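Local coordinates for protein folylpolyglutamate synthase/dihydrofolate synthase (Thermotoga maritima, PDB 1O5Z) that probably catalyses the ATP-dependent addition of L-glutamate to dihydropteroate and to tetrahydrofolate polyglutamates, making and lengthening the glutamate tail of folates, at residues K382-N385 with S386-D389; L338-N341 with G342-L345; D123-E126 with I127-P130; R357-I360 with L361-Y364. All coordinates share one frame; numbering follows the deposited sequence.

Interaction 1: K382-N385 with S386-D389; sequences KDMN and SLVD. With SO4 (sulfate ion), chain E.
The first turn of helix 384-394 is laid down where K382-N385 runs straight into S386-D389. L387 N bonds D383 O at 3.1 Å, V388 N bonds M384 O at 3.0 Å, and D389 N reaches N385 O in the same i to i+4 pattern. D383, with positive phi, occupies the N-cap position, but its carboxylate makes no capping bond. Instead, its CB lies 3.4 Å from S386 OG. On the buried side M384 and V388 cross obliquely, CE of the methionine 4.1 Å from CG2 of the valine, while SD faces L387 CD2 at 4.2 Å. M384 CG stands anti to the backbone N (chi1 -179°) and the chain bends at chi2, which carries its sulfur alongside the leucine. V373 of strand 370-373 backs all three residues.

A sulfate ion, probably from the crystallisation liquor, sits before the helix. M384 N points almost straight at O1, 2.6 Å away, and D383 N adds a weak bond to O3. N385 turns its amide to the same ion, ND2 giving O2 a bond of 3.1 Å and O3 a weaker one. Backbone N-H groups and the helix dipole would thus both favour the anion. This is the classic anion site at a helix N terminus, here on the helix of the beta-alpha-beta unit 370-400 in the Mur ligase C-terminal domain.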
loop_
_atom_site.group_PDB
_atom_site.type_symbol
_atom_site.label_atom_id
_atom_site.label_comp_id
_atom_site.label_asym_id
_atom_site.label_seq_id
_atom_site.Cartn_x
_atom_site.Cartn_y
_atom_site.Cartn_z
ATOM N N LYS A 382 -4.400 1.356 24.556
ATOM C CA LYS A 382 -4.695 0.992 25.958
ATOM C C LYS A 382 -3.987 -0.304 26.367
ATOM O O LYS A 382 -3.547 -1.078 25.522
ATOM C CB LYS A 382 -6.221 0.960 26.282
ATOM C CG LYS A 382 -7.040 -0.233 25.808
ATOM C CD LYS A 382 -8.509 -0.125 26.287
ATOM C CE LYS A 382 -9.244 -1.485 26.351
ATOM N NZ LYS A 382 -10.533 -1.470 27.146
ATOM N N ASP A 383 -3.857 -0.480 27.683
ATOM C CA ASP A 383 -3.269 -1.669 28.326
ATOM C C ASP A 383 -1.813 -1.922 28.057
ATOM O O ASP A 383 -1.398 -3.076 27.858
ATOM C CB ASP A 383 -4.028 -2.941 27.957
ATOM C CG ASP A 383 -5.150 -3.195 28.847
ATOM O OD1 ASP A 383 -6.167 -3.723 28.349
ATOM O OD2 ASP A 383 -5.094 -2.900 30.055
ATOM N N MET A 384 -1.027 -0.862 28.102
ATOM C CA MET A 384 0.399 -1.017 28.059
ATOM C C MET A 384 0.820 -2.065 29.093
ATOM O O MET A 384 1.721 -2.878 28.885
ATOM C CB MET A 384 1.033 0.315 28.376
ATOM C CG MET A 384 2.509 0.288 28.349
ATOM S SD MET A 384 3.095 -0.240 26.709
ATOM C CE MET A 384 4.815 0.230 26.894
ATOM N N ASN A 385 0.114 -2.058 30.204
ATOM C CA ASN A 385 0.449 -2.888 31.334
ATOM C C ASN A 385 0.478 -4.383 30.983
ATOM O O ASN A 385 1.451 -5.082 31.276
ATOM C CB ASN A 385 -0.557 -2.629 32.473
ATOM C CG ASN A 385 -1.397 -1.340 32.254
ATOM O OD1 ASN A 385 -2.620 -1.344 32.494
ATOM N ND2 ASN A 385 -0.750 -0.253 31.788
ATOM N N SER A 386 -0.592 -4.867 30.360
ATOM C CA SER A 386 -0.704 -6.295 30.061
ATOM C C SER A 386 0.123 -6.646 28.834
ATOM O O SER A 386 0.577 -7.775 28.732
ATOM C CB SER A 386 -2.171 -6.762 29.928
ATOM O OG SER A 386 -2.853 -6.004 28.948
ATOM N N LEU A 387 0.340 -5.687 27.939
ATOM C CA LEU A 387 1.268 -5.877 26.826
ATOM C C LEU A 387 2.650 -6.252 27.305
ATOM O O LEU A 387 3.265 -7.205 26.807
ATOM C CB LEU A 387 1.395 -4.606 25.971
ATOM C CG LEU A 387 2.409 -4.664 24.803
ATOM C CD1 LEU A 387 2.177 -5.870 23.861
ATOM C CD2 LEU A 387 2.451 -3.370 23.970
ATOM N N VAL A 388 3.154 -5.457 28.234
ATOM C CA VAL A 388 4.465 -5.662 28.824
ATOM C C VAL A 388 4.541 -7.010 29.560
ATOM O O VAL A 388 5.541 -7.711 29.483
ATOM C CB VAL A 388 4.798 -4.491 29.829
ATOM C CG1 VAL A 388 6.029 -4.795 30.643
ATOM C CG2 VAL A 388 5.000 -3.213 29.109
ATOM N N ASP A 389 3.496 -7.330 30.312
ATOM C CA ASP A 389 3.436 -8.587 31.049
ATOM C C ASP A 389 3.517 -9.787 30.122
ATOM O O ASP A 389 4.229 -10.764 30.389
ATOM C CB ASP A 389 2.122 -8.693 31.815
ATOM C CG ASP A 389 2.089 -7.843 33.078
ATOM O OD1 ASP A 389 3.111 -7.240 33.451
ATOM O OD2 ASP A 389 1.056 -7.726 33.760
HETATM S S SO4 E . -2.669 2.085 29.697
HETATM O O1 SO4 E . -1.927 1.551 28.549
HETATM O O2 SO4 E . -1.625 2.464 30.661
HETATM O O3 SO4 E . -3.409 0.976 30.315
HETATM O O4 SO4 E . -3.585 3.131 29.188
#

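Interaction 2: L338-N341 with G342-L345; sequences LYFN and GEPL
F340 and E343 are the end residues of a type I beta turn, with N341 and G342 at its corners, closed by a bond of 2.9 Å from E343 N to F340 O. The turn follows directly on helix 326-339 and leads into strand 345-349, so it is the helix-to-strand connection of an alpha/beta layer in the glutamate ligase domain. F340 is the first residue to leave helical backbone angles, and N341 and G342 form the exposed bend.

The side chains of the two end residues, F340 and E343, run at an angle to each other. F340 CB and E343 CB are 4.0 Å apart, and E343 CG comes to the ring at its edge, 4.0 Å from F340 CD1; the ring and carboxylate planes are turned 41° from each other. With CG of the glutamate anti to its carbonyl carbon (chi1 -76°) and the chain bent again at chi2, the methylenes stay by the phenylalanine while the carboxylate leads away from it. F340 itself is buried, its ring resting on M317 and I319 of strand 316-320. Two residues beyond the turn, the backbone of L345 is bonded to E369. L345 points its CB back toward 338-341 and adds to the apolar packing of F340: its CD2 methyl approaches the ring obliquely, 4.2 Å from F340 CD1.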
loop_
_atom_site.group_PDB
_atom_site.type_symbol
_atom_site.label_atom_id
_atom_site.label_comp_id
_atom_site.label_asym_id
_atom_site.label_seq_id
_atom_site.Cartn_x
_atom_site.Cartn_y
_atom_site.Cartn_z
ATOM N N LEU A 338 16.232 -13.944 6.011
ATOM C CA LEU A 338 16.863 -13.889 4.707
ATOM C C LEU A 338 17.930 -12.833 4.653
ATOM O O LEU A 338 18.982 -13.042 4.096
ATOM C CB LEU A 338 15.851 -13.557 3.629
ATOM C CG LEU A 338 14.995 -14.694 3.107
ATOM C CD1 LEU A 338 14.031 -14.123 2.102
ATOM C CD2 LEU A 338 15.848 -15.811 2.485
ATOM N N TYR A 339 17.643 -11.686 5.218
ATOM C CA TYR A 339 18.469 -10.533 4.999
ATOM C C TYR A 339 19.369 -10.213 6.181
ATOM O O TYR A 339 20.286 -9.406 6.052
ATOM C CB TYR A 339 17.567 -9.334 4.688
ATOM C CG TYR A 339 16.932 -9.398 3.303
ATOM C CD1 TYR A 339 15.610 -9.768 3.132
ATOM C CD2 TYR A 339 17.655 -9.073 2.163
ATOM C CE1 TYR A 339 15.032 -9.804 1.868
ATOM C CE2 TYR A 339 17.083 -9.118 0.914
ATOM C CZ TYR A 339 15.774 -9.478 0.767
ATOM O OH TYR A 339 15.200 -9.533 -0.483
ATOM N N PHE A 340 19.118 -10.832 7.334
ATOM C CA PHE A 340 19.841 -10.483 8.578
ATOM C C PHE A 340 20.355 -11.689 9.314
ATOM O O PHE A 340 20.494 -11.663 10.524
ATOM C CB PHE A 340 18.927 -9.670 9.477
ATOM C CG PHE A 340 18.610 -8.344 8.902
ATOM C CD1 PHE A 340 19.510 -7.289 9.040
ATOM C CD2 PHE A 340 17.466 -8.156 8.145
ATOM C CE1 PHE A 340 19.231 -6.036 8.481
ATOM C CE2 PHE A 340 17.188 -6.932 7.592
ATOM C CZ PHE A 340 18.069 -5.856 7.763
ATOM N N ASN A 341 20.659 -12.735 8.570
ATOM C CA ASN A 341 20.919 -14.028 9.170
ATOM C C ASN A 341 21.956 -14.002 10.327
ATOM O O ASN A 341 21.645 -14.373 11.496
ATOM C CB ASN A 341 21.334 -14.992 8.095
ATOM C CG ASN A 341 21.453 -16.395 8.612
ATOM O OD1 ASN A 341 20.582 -16.860 9.329
ATOM N ND2 ASN A 341 22.530 -17.082 8.250
ATOM N N GLY A 342 23.165 -13.517 10.031
ATOM C CA GLY A 342 24.200 -13.358 11.078
ATOM C C GLY A 342 24.014 -12.183 12.055
ATOM O O GLY A 342 24.761 -12.049 13.027
ATOM N N GLU A 343 23.021 -11.340 11.821
ATOM C CA GLU A 343 22.961 -10.051 12.483
ATOM C C GLU A 343 22.299 -10.067 13.846
ATOM O O GLU A 343 21.255 -10.706 14.004
ATOM C CB GLU A 343 22.206 -9.081 11.602
ATOM C CG GLU A 343 23.045 -8.593 10.446
ATOM C CD GLU A 343 24.072 -7.591 10.920
ATOM O OE1 GLU A 343 23.648 -6.439 11.282
ATOM O OE2 GLU A 343 25.272 -7.989 10.950
ATOM N N PRO A 344 22.924 -9.403 14.828
ATOM C CA PRO A 344 22.268 -9.131 16.102
ATOM C C PRO A 344 21.210 -8.089 15.904
ATOM O O PRO A 344 21.458 -7.109 15.206
ATOM C CB PRO A 344 23.385 -8.569 16.978
ATOM C CG PRO A 344 24.408 -8.083 16.031
ATOM C CD PRO A 344 24.320 -8.928 14.817
ATOM N N LEU A 345 20.045 -8.311 16.493
ATOM C CA LEU A 345 18.882 -7.476 16.277
ATOM C C LEU A 345 18.239 -7.049 17.570
ATOM O O LEU A 345 18.314 -7.747 18.569
ATOM C CB LEU A 345 17.820 -8.214 15.491
ATOM C CG LEU A 345 18.182 -8.657 14.082
ATOM C CD1 LEU A 345 16.982 -9.391 13.539
ATOM C CD2 LEU A 345 18.595 -7.470 13.164
#

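Interaction 3: D123-E126 with I127-P130; sequences DKEE and IFSP
The ring of F128 has the CG1 methylene of I127 over the centre of one face, 3.8 Å above the plane. At its edge lies the carboxylate of E125, with OE1 in the ring plane, 3.6 Å from F128 CE1. The planes of carboxylate and ring stand 81° apart, although the two side chains run side by side and point the same way; an oxygen placed so meets the slightly positive ring hydrogens and not the pi cloud. I127 has CG1 between its backbone N and carbonyl carbon (chi1 55°), a position that carries the methylene over the neighbouring ring. The F128 side chain also touches M40 of helix 36-44.

The backbone beneath is a tight turn in the surface connection between helices 105-122 and 132-146 of the Mur ligase middle domain. F128 N bonds E125 O at 3.0 Å, while S129 N makes weak bonds to both E125 O and E126 O.

The two ends of the loop are joined by D123 and S129. S129 OG donates to D123 OD2 at 2.8 Å, arriving from above the carboxylate plane, 46° out of it, and P130 CD packs against the same oxygen. OD2 is shared with K25, which forms a salt bridge, whereas OD1 is bonded to Y21 OH. An alanine here would remove both carboxylate oxygens, which is likely to deprive the S129 hydroxyl of its acceptor and the K25 ammonium of its countercharge. K25 NZ is also bonded to P130 O, where the chain approaches helix 132-146.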
loop_
_atom_site.group_PDB
_atom_site.type_symbol
_atom_site.label_atom_id
_atom_site.label_comp_id
_atom_site.label_asym_id
_atom_site.label_seq_id
_atom_site.Cartn_x
_atom_site.Cartn_y
_atom_site.Cartn_z
ATOM N N ASP A 123 -24.472 15.415 1.210
ATOM C CA ASP A 123 -24.414 15.119 2.633
ATOM C C ASP A 123 -25.693 15.347 3.354
ATOM O O ASP A 123 -25.819 14.939 4.480
ATOM C CB ASP A 123 -23.323 15.907 3.322
ATOM C CG ASP A 123 -21.962 15.270 3.133
ATOM O OD1 ASP A 123 -20.975 15.926 3.584
ATOM O OD2 ASP A 123 -21.778 14.145 2.547
ATOM N N LYS A 124 -26.654 15.981 2.719
ATOM C CA LYS A 124 -27.942 16.192 3.352
ATOM C C LYS A 124 -28.781 14.937 3.536
ATOM O O LYS A 124 -29.710 14.932 4.339
ATOM C CB LYS A 124 -28.714 17.245 2.572
ATOM C CG LYS A 124 -28.044 18.597 2.747
ATOM C CD LYS A 124 -28.684 19.708 1.946
ATOM C CE LYS A 124 -27.934 21.035 2.192
ATOM N NZ LYS A 124 -27.585 21.283 3.651
ATOM N N GLU A 125 -28.469 13.881 2.794
ATOM C CA GLU A 125 -29.266 12.664 2.824
ATOM C C GLU A 125 -28.354 11.524 2.951
ATOM O O GLU A 125 -27.410 11.403 2.164
ATOM C CB GLU A 125 -30.066 12.546 1.543
ATOM C CG GLU A 125 -31.243 13.518 1.555
ATOM C CD GLU A 125 -32.201 13.354 0.382
ATOM O OE1 GLU A 125 -31.941 14.011 -0.668
ATOM O OE2 GLU A 125 -33.219 12.607 0.508
ATOM N N GLU A 126 -28.604 10.689 3.950
ATOM C CA GLU A 126 -27.706 9.586 4.221
ATOM C C GLU A 126 -27.519 8.659 2.992
ATOM O O GLU A 126 -26.412 8.166 2.738
ATOM C CB GLU A 126 -28.173 8.797 5.451
ATOM C CG GLU A 126 -27.225 7.665 5.846
ATOM C CD GLU A 126 -27.799 6.712 6.910
ATOM O OE1 GLU A 126 -28.785 7.099 7.649
ATOM O OE2 GLU A 126 -27.224 5.565 7.006
ATOM N N ILE A 127 -28.587 8.418 2.238
ATOM C CA ILE A 127 -28.484 7.505 1.086
ATOM C C ILE A 127 -27.566 8.014 0.001
ATOM O O ILE A 127 -27.038 7.205 -0.761
ATOM C CB ILE A 127 -29.878 7.092 0.473
ATOM C CG1 ILE A 127 -30.718 8.319 0.085
ATOM C CG2 ILE A 127 -30.624 6.140 1.427
ATOM C CD1 ILE A 127 -32.038 7.977 -0.457
ATOM N N PHE A 128 -27.366 9.348 -0.056
ATOM C CA PHE A 128 -26.505 9.949 -1.083
ATOM C C PHE A 128 -25.154 10.370 -0.555
ATOM O O PHE A 128 -24.244 10.653 -1.341
ATOM C CB PHE A 128 -27.182 11.138 -1.753
ATOM C CG PHE A 128 -28.524 10.808 -2.377
ATOM C CD1 PHE A 128 -29.663 11.514 -2.030
ATOM C CD2 PHE A 128 -28.631 9.769 -3.290
ATOM C CE1 PHE A 128 -30.899 11.207 -2.585
ATOM C CE2 PHE A 128 -29.845 9.454 -3.855
ATOM C CZ PHE A 128 -30.990 10.168 -3.504
ATOM N N SER A 129 -24.997 10.391 0.754
ATOM C CA SER A 129 -23.783 10.910 1.360
ATOM C C SER A 129 -22.563 10.028 1.103
ATOM O O SER A 129 -22.572 8.878 1.488
ATOM C CB SER A 129 -24.017 11.044 2.855
ATOM O OG SER A 129 -22.949 11.737 3.444
ATOM N N PRO A 130 -21.501 10.526 0.460
ATOM C CA PRO A 130 -20.369 9.651 0.164
ATOM C C PRO A 130 -19.558 9.310 1.424
ATOM O O PRO A 130 -19.497 10.094 2.351
ATOM C CB PRO A 130 -19.581 10.459 -0.865
ATOM C CG PRO A 130 -19.841 11.824 -0.548
ATOM C CD PRO A 130 -21.228 11.893 -0.029
#

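Interaction 4: R357-I360 with L361-Y364; sequences REDI and LRKY
E358 and R362 lie side by side one helical turn apart, pointing the same way, with their carboxylate and guanidinium planes turned 52° from each other. E358 OE1 comes to 3.6 Å from R362 NH1, a long salt bridge in which the oxygen sits well out of the guanidinium plane: the charges attract, but no N-H points at the acid. The glutamate chain is extended, whereas the arginine bends at chi3 (96°), which turns its guanidinium back over the glutamate, NH1 lying 3.7 Å from E358 CG. A glutamine in place of E358 would probably cost R362 this nearby countercharge and let its guanidinium wander more freely.

The second pair, I360 and Y364, is also arranged side by side, two residues further along. CG2 of the isoleucine is anti to its backbone N and meets Y364 CE1 at 3.8 Å. The pair is buried where short helix 357-361 runs on toward strand 370-373 in the alpha/beta glutamate ligase domain: Y364 packs against A329, L332 and V333 of helix 326-339, and L361 against I349 of strand 345-349.

L361 N bonds R357 O at 2.9 Å in helical fashion; further on, K363 N reaches I360 O at 3.1 Å. R357 heads away from the turn, its NH2 giving bonds to K382 O and I351 O and its NH1 to D383 O.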
loop_
_atom_site.group_PDB
_atom_site.type_symbol
_atom_site.label_atom_id
_atom_site.label_comp_id
_atom_site.label_asym_id
_atom_site.label_seq_id
_atom_site.Cartn_x
_atom_site.Cartn_y
_atom_site.Cartn_z
ATOM N N ARG A 357 -2.139 -9.713 20.613
ATOM C CA ARG A 357 -0.840 -9.387 21.148
ATOM C C ARG A 357 0.024 -10.588 21.348
ATOM O O ARG A 357 1.180 -10.588 20.949
ATOM C CB ARG A 357 -0.974 -8.681 22.481
ATOM C CG ARG A 357 -1.256 -7.244 22.339
ATOM C CD ARG A 357 -1.487 -6.591 23.629
ATOM N NE ARG A 357 -1.539 -5.148 23.507
ATOM C CZ ARG A 357 -1.903 -4.354 24.509
ATOM N NH1 ARG A 357 -2.239 -4.895 25.687
ATOM N NH2 ARG A 357 -1.942 -3.034 24.346
ATOM N N GLU A 358 -0.543 -11.593 21.999
ATOM C CA GLU A 358 0.195 -12.768 22.431
ATOM C C GLU A 358 0.649 -13.598 21.233
ATOM O O GLU A 358 1.799 -14.001 21.151
ATOM C CB GLU A 358 -0.717 -13.590 23.327
ATOM C CG GLU A 358 -0.203 -14.924 23.845
ATOM C CD GLU A 358 -1.353 -15.764 24.354
ATOM O OE1 GLU A 358 -1.609 -16.846 23.802
ATOM O OE2 GLU A 358 -2.053 -15.287 25.258
ATOM N N ASP A 359 -0.254 -13.840 20.296
ATOM C CA ASP A 359 0.097 -14.629 19.144
ATOM C C ASP A 359 1.071 -13.831 18.261
ATOM O O ASP A 359 1.864 -14.419 17.558
ATOM C CB ASP A 359 -1.161 -15.103 18.372
ATOM C CG ASP A 359 -2.011 -16.137 19.155
ATOM O OD1 ASP A 359 -1.977 -16.178 20.412
ATOM O OD2 ASP A 359 -2.779 -16.968 18.598
ATOM N N ILE A 360 1.055 -12.507 18.314
ATOM C CA ILE A 360 2.103 -11.730 17.608
ATOM C C ILE A 360 3.474 -11.860 18.272
ATOM O O ILE A 360 4.468 -12.126 17.595
ATOM C CB ILE A 360 1.739 -10.206 17.493
ATOM C CG1 ILE A 360 0.536 -9.979 16.575
ATOM C CG2 ILE A 360 2.947 -9.374 17.008
ATOM C CD1 ILE A 360 -0.120 -8.612 16.793
ATOM N N LEU A 361 3.521 -11.646 19.587
ATOM C CA LEU A 361 4.792 -11.640 20.353
ATOM C C LEU A 361 5.537 -12.970 20.244
ATOM O O LEU A 361 6.768 -13.032 20.192
ATOM C CB LEU A 361 4.535 -11.326 21.850
ATOM C CG LEU A 361 4.089 -9.913 22.190
ATOM C CD1 LEU A 361 3.566 -9.742 23.629
ATOM C CD2 LEU A 361 5.229 -8.982 21.935
ATOM N N ARG A 362 4.758 -14.027 20.188
ATOM C CA ARG A 362 5.273 -15.365 20.104
ATOM C C ARG A 362 6.040 -15.645 18.843
ATOM O O ARG A 362 6.881 -16.532 18.819
ATOM C CB ARG A 362 4.111 -16.314 20.142
ATOM C CG ARG A 362 3.374 -16.344 21.478
ATOM C CD ARG A 362 2.066 -17.119 21.453
ATOM N NE ARG A 362 2.226 -18.491 21.914
ATOM C CZ ARG A 362 2.089 -18.865 23.181
ATOM N NH1 ARG A 362 1.793 -17.991 24.144
ATOM N NH2 ARG A 362 2.247 -20.123 23.514
ATOM N N LYS A 363 5.746 -14.910 17.776
ATOM C CA LYS A 363 6.483 -15.075 16.510
ATOM C C LYS A 363 7.951 -14.673 16.674
ATOM O O LYS A 363 8.846 -15.225 16.021
ATOM C CB LYS A 363 5.822 -14.262 15.383
ATOM C CG LYS A 363 4.357 -14.625 15.099
ATOM C CD LYS A 363 4.119 -16.140 14.995
ATOM C CE LYS A 363 2.653 -16.434 14.722
ATOM N NZ LYS A 363 2.388 -17.855 14.470
ATOM N N TYR A 364 8.174 -13.737 17.594
ATOM C CA TYR A 364 9.450 -13.069 17.734
ATOM C C TYR A 364 10.398 -13.669 18.737
ATOM O O TYR A 364 11.480 -13.104 18.971
ATOM C CB TYR A 364 9.207 -11.602 18.085
ATOM C CG TYR A 364 8.491 -10.896 16.996
ATOM C CD1 TYR A 364 7.387 -10.123 17.266
ATOM C CD2 TYR A 364 8.890 -11.040 15.673
ATOM C CE1 TYR A 364 6.710 -9.498 16.278
ATOM C CE2 TYR A 364 8.211 -10.408 14.663
ATOM C CZ TYR A 364 7.119 -9.630 14.974
ATOM O OH TYR A 364 6.434 -8.968 13.976
#

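In the fold
Interaction 3 comes first along the chain, turning the loop between helices 105-122 and 132-146 of the Mur ligase middle domain. The others follow in series within the glutamate ligase domain, and none nests in or crosses another. Interaction 2 links helix 326-339 to strand 345-349, interaction 4 lies between that strand and strand 370-373, and interaction 1 starts helix 384-394. Each is local in sequence, but interactions 4 and 1 touch, their centres 13 Å apart: R357 ties the start of helix 357-361 to the backbone at 382-383. Interaction 2 approaches interaction 4 to about 9 Å between nearest atoms, while interaction 3 is remote, its centre about 41 Å from that of interaction 1.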